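Local atomic coordinates of putative methyltransferase from antibiotic biosynthesis pathway (PDB entry 3EGE), a protein that probably transfers methyl groups from S-adenosylmethionine, possibly in antibiotic biosynthesis. Residues S185-E197 and E241-R253. Numbering follows the deposited sequence.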
# COMPACT_ATOMS: atom_id res chain seq x y z
N SER A 185 -3.08 6.01 10.78
CA SER A 185 -1.73 6.09 11.37
C SER A 185 -0.64 5.95 10.30
O SER A 185 0.47 6.44 10.47
CB SER A 185 -1.57 5.00 12.44
OG SER A 185 -1.66 3.71 11.85
N ASP A 186 -0.98 5.27 9.22
CA ASP A 186 -0.09 4.95 8.11
C ASP A 186 -0.17 6.10 7.11
O ASP A 186 -1.10 6.19 6.31
CB ASP A 186 -0.54 3.61 7.51
CG ASP A 186 0.47 2.99 6.57
OD1 ASP A 186 1.54 3.55 6.28
OD2 ASP A 186 0.16 1.89 6.10
N LEU A 187 0.84 6.97 7.15
CA LEU A 187 0.86 8.19 6.34
C LEU A 187 1.46 7.98 4.97
O LEU A 187 2.50 8.55 4.63
CB LEU A 187 1.52 9.36 7.10
CG LEU A 187 0.91 9.74 8.48
CD1 LEU A 187 1.63 10.98 9.09
CD2 LEU A 187 -0.61 9.96 8.38
N PHE A 188 0.77 7.15 4.19
CA PHE A 188 1.06 7.00 2.77
C PHE A 188 0.46 8.24 2.03
O PHE A 188 -0.25 9.06 2.63
CB PHE A 188 0.62 5.65 2.19
CG PHE A 188 -0.79 5.25 2.48
CD1 PHE A 188 -1.84 5.73 1.70
CD2 PHE A 188 -1.06 4.34 3.51
CE1 PHE A 188 -3.18 5.32 1.96
CE2 PHE A 188 -2.39 3.92 3.78
CZ PHE A 188 -3.44 4.41 3.00
N ALA A 189 0.80 8.36 0.75
CA ALA A 189 0.54 9.54 -0.08
C ALA A 189 -0.75 10.36 0.21
O ALA A 189 -0.65 11.53 0.62
CB ALA A 189 0.67 9.17 -1.57
N ALA A 190 -1.93 9.75 0.03
CA ALA A 190 -3.22 10.44 0.25
C ALA A 190 -3.86 10.26 1.65
O ALA A 190 -4.99 10.69 1.86
CB ALA A 190 -4.23 10.03 -0.83
N ALA A 191 -3.12 9.68 2.60
CA ALA A 191 -3.65 9.39 3.92
C ALA A 191 -3.96 10.65 4.75
O ALA A 191 -4.92 10.62 5.53
CB ALA A 191 -2.73 8.41 4.68
N ALA A 192 -3.21 11.74 4.56
CA ALA A 192 -3.48 13.01 5.28
C ALA A 192 -4.48 13.92 4.49
O ALA A 192 -4.44 15.17 4.60
CB ALA A 192 -2.19 13.73 5.60
N TRP A 193 -5.41 13.30 3.75
CA TRP A 193 -6.45 14.01 2.98
C TRP A 193 -7.35 14.97 3.78
O TRP A 193 -7.94 15.84 3.20
CB TRP A 193 -7.37 13.02 2.24
CG TRP A 193 -8.17 12.10 3.10
CD1 TRP A 193 -7.81 10.86 3.51
CD2 TRP A 193 -9.48 12.34 3.62
NE1 TRP A 193 -8.82 10.29 4.24
CE2 TRP A 193 -9.86 11.16 4.32
CE3 TRP A 193 -10.39 13.40 3.54
CZ2 TRP A 193 -11.09 11.04 4.99
CZ3 TRP A 193 -11.64 13.27 4.19
CH2 TRP A 193 -11.96 12.11 4.91
N ARG A 194 -7.50 14.75 5.08
CA ARG A 194 -8.30 15.66 5.91
C ARG A 194 -7.42 16.44 6.89
O ARG A 194 -7.95 17.19 7.71
CB ARG A 194 -9.40 14.87 6.65
CG ARG A 194 -10.75 15.60 6.66
CD ARG A 194 -11.76 14.84 7.51
NE ARG A 194 -11.52 15.11 8.93
CZ ARG A 194 -12.29 14.72 9.94
NH1 ARG A 194 -13.38 13.99 9.74
NH2 ARG A 194 -11.95 15.07 11.18
N ARG A 195 -6.10 16.32 6.75
CA ARG A 195 -5.10 16.94 7.62
C ARG A 195 -4.02 17.60 6.75
O ARG A 195 -2.85 17.20 6.79
CB ARG A 195 -4.50 15.86 8.52
CG ARG A 195 -5.49 15.26 9.52
CD ARG A 195 -4.91 14.03 10.22
NE ARG A 195 -4.87 12.86 9.34
CZ ARG A 195 -4.31 11.68 9.63
NH1 ARG A 195 -3.69 11.46 10.78
NH2 ARG A 195 -4.37 10.69 8.74
N PRO A 196 -4.40 18.63 5.96
CA PRO A 196 -3.49 19.23 4.98
C PRO A 196 -2.14 19.71 5.50
O PRO A 196 -1.13 19.64 4.76
CB PRO A 196 -4.30 20.41 4.42
CG PRO A 196 -5.30 20.70 5.45
CD PRO A 196 -5.68 19.36 5.98
N GLU A 197 -2.15 20.20 6.74
CA GLU A 197 -0.96 20.67 7.43
C GLU A 197 0.12 19.61 7.62
O GLU A 197 1.31 19.95 7.67
CB GLU A 197 -1.33 21.37 8.77
CG GLU A 197 -1.84 20.48 9.94
CD GLU A 197 -3.19 19.78 9.74
OE1 GLU A 197 -4.01 20.26 8.92
OE2 GLU A 197 -3.41 18.75 10.43
N GLU A 241 -15.10 21.82 2.76
CA GLU A 241 -16.20 20.83 2.91
C GLU A 241 -15.72 19.40 3.13
O GLU A 241 -16.46 18.59 3.69
CB GLU A 241 -17.14 20.86 1.68
CG GLU A 241 -17.99 22.14 1.56
CD GLU A 241 -18.97 22.32 2.73
OE1 GLU A 241 -19.70 21.34 3.08
OE2 GLU A 241 -19.00 23.44 3.30
N ILE A 242 -14.50 19.10 2.69
CA ILE A 242 -13.88 17.79 2.89
C ILE A 242 -13.74 17.42 4.39
O ILE A 242 -13.73 16.24 4.73
CB ILE A 242 -12.49 17.71 2.14
CG1 ILE A 242 -12.10 16.26 1.84
CG2 ILE A 242 -11.41 18.47 2.91
CD1 ILE A 242 -10.84 16.12 0.99
N HIS A 243 -13.64 18.44 5.26
CA HIS A 243 -13.55 18.22 6.72
C HIS A 243 -14.76 17.49 7.34
O HIS A 243 -14.61 16.84 8.37
CB HIS A 243 -13.29 19.55 7.47
CG HIS A 243 -12.98 19.34 8.93
ND1 HIS A 243 -11.74 18.93 9.37
CD2 HIS A 243 -13.76 19.43 10.03
CE1 HIS A 243 -11.77 18.79 10.69
NE2 HIS A 243 -12.98 19.09 11.11
N HIS A 244 -15.92 17.59 6.70
CA HIS A 244 -17.14 16.93 7.20
C HIS A 244 -17.21 15.45 6.87
O HIS A 244 -18.04 14.76 7.44
CB HIS A 244 -18.41 17.64 6.69
CG HIS A 244 -18.37 19.13 6.83
ND1 HIS A 244 -18.15 19.76 8.04
CD2 HIS A 244 -18.52 20.11 5.91
CE1 HIS A 244 -18.16 21.07 7.86
NE2 HIS A 244 -18.39 21.31 6.57
N LEU A 245 -16.37 14.96 5.95
CA LEU A 245 -16.36 13.53 5.57
C LEU A 245 -15.57 12.69 6.56
O LEU A 245 -14.47 13.06 6.92
CB LEU A 245 -15.70 13.35 4.20
CG LEU A 245 -16.34 14.01 2.99
CD1 LEU A 245 -15.47 13.70 1.76
CD2 LEU A 245 -17.78 13.55 2.79
N GLN A 246 -16.13 11.56 6.99
CA GLN A 246 -15.39 10.63 7.87
C GLN A 246 -14.47 9.71 7.08
O GLN A 246 -13.48 9.20 7.63
CB GLN A 246 -16.33 9.86 8.82
CG GLN A 246 -17.23 10.77 9.70
CD GLN A 246 -16.51 11.99 10.35
OE1 GLN A 246 -15.43 11.87 10.93
NE2 GLN A 246 -17.15 13.16 10.26
N GLU A 247 -14.80 9.48 5.80
CA GLU A 247 -13.97 8.71 4.87
C GLU A 247 -14.15 9.13 3.42
O GLU A 247 -15.17 9.70 3.05
CB GLU A 247 -14.20 7.21 5.03
CG GLU A 247 -15.60 6.73 4.70
CD GLU A 247 -15.85 5.28 5.10
OE1 GLU A 247 -14.90 4.55 5.53
OE2 GLU A 247 -17.03 4.87 4.98
N ILE A 248 -13.15 8.80 2.61
CA ILE A 248 -13.10 9.18 1.19
C ILE A 248 -12.50 8.07 0.31
O ILE A 248 -11.65 7.31 0.77
CB ILE A 248 -12.28 10.50 1.02
CG1 ILE A 248 -12.64 11.21 -0.29
CG2 ILE A 248 -10.77 10.25 1.14
CD1 ILE A 248 -12.01 12.60 -0.44
N ASP A 249 -12.93 8.01 -0.95
CA ASP A 249 -12.41 7.05 -1.90
C ASP A 249 -11.34 7.71 -2.75
O ASP A 249 -11.65 8.54 -3.59
CB ASP A 249 -13.50 6.47 -2.82
CG ASP A 249 -12.98 5.30 -3.69
OD1 ASP A 249 -11.81 4.90 -3.59
OD2 ASP A 249 -13.75 4.77 -4.47
N ILE A 250 -10.09 7.29 -2.57
CA ILE A 250 -8.95 7.78 -3.35
C ILE A 250 -8.41 6.65 -4.25
O ILE A 250 -7.24 6.66 -4.64
CB ILE A 250 -7.88 8.43 -2.44
CG1 ILE A 250 -8.56 9.37 -1.41
CG2 ILE A 250 -6.86 9.27 -3.27
CD1 ILE A 250 -7.60 9.98 -0.40
N GLY A 251 -9.29 5.72 -4.63
CA GLY A 251 -8.97 4.63 -5.52
C GLY A 251 -8.22 3.45 -4.93
O GLY A 251 -7.75 2.62 -5.70
N TYR A 252 -8.12 3.35 -3.60
CA TYR A 252 -7.47 2.19 -2.97
C TYR A 252 -8.45 1.02 -3.01
O TYR A 252 -9.65 1.17 -2.70
CB TYR A 252 -6.99 2.48 -1.56
CG TYR A 252 -5.87 3.48 -1.52
CD1 TYR A 252 -6.14 4.87 -1.47
CD2 TYR A 252 -4.54 3.07 -1.55
CE1 TYR A 252 -5.11 5.84 -1.44
CE2 TYR A 252 -3.46 4.01 -1.51
CZ TYR A 252 -3.76 5.41 -1.45
OH TYR A 252 -2.76 6.39 -1.42
N ARG A 253 -7.91 -0.14 -3.41
CA ARG A 253 -8.68 -1.35 -3.63
C ARG A 253 -7.96 -2.62 -3.17
O ARG A 253 -6.76 -2.78 -3.39
CB ARG A 253 -8.90 -1.52 -5.15
CG ARG A 253 -9.71 -0.46 -5.85
CD ARG A 253 -11.21 -0.63 -5.56
NE ARG A 253 -12.01 0.40 -6.20
CZ ARG A 253 -12.12 1.68 -5.81
NH1 ARG A 253 -11.51 2.14 -4.76
NH2 ARG A 253 -12.88 2.51 -6.51
O HOH W 1 -9.99 19.35 7.30
O HOH W 2 -14.16 13.36 13.08
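Trp193 lies over Ile248 in the tightly packed part of this contact. The methyl CG2 of Ile248 stands 3.4 Å from the centroid of the five-membered ring of Trp193, almost along the ring normal, a CH-pi contact that suits a beta-branched side chain beneath a broad indole. CB of Trp193 points toward the other segment, and CG, set between the backbone N and the carbonyl carbon, lays the indole over Ile248, while CB of Arg194 covers its opposite face. Trp193 NE1, buried with the ring, is satisfied by the carbonyl of Pro181. Alongside, the small Ala190 lets Ile250 come close: Ala190 CB lies 3.4 Å from Ile250 CD1. Beyond it the rings of Phe188 and Tyr252 meet obliquely, their planes at 53°, with Phe188 CE1 3.5 Å from Tyr252 CZ.

The Arg194 end is looser and wetter. Its long chain, bent at chi3 (78°), carries NH1 to Leu245 O at 3.2 Å in a nearly straight bond (172°) that lies in the guanidinium plane but comes from above the carbonyl plane. NH1 also makes a weak bond to Gln246 OE1; a water donates to Gln246 OE1 and takes a weak bond from Arg194 NH2. A second water joins Arg194 O to the exposed His243 ring through ND1.

The contact thus packs a loop following strand 172-181 against the chain running from edge strand 247-248 into strand 252-258, at the antiparallel end of the mixed sheet of a Rossmann-like methyltransferase fold.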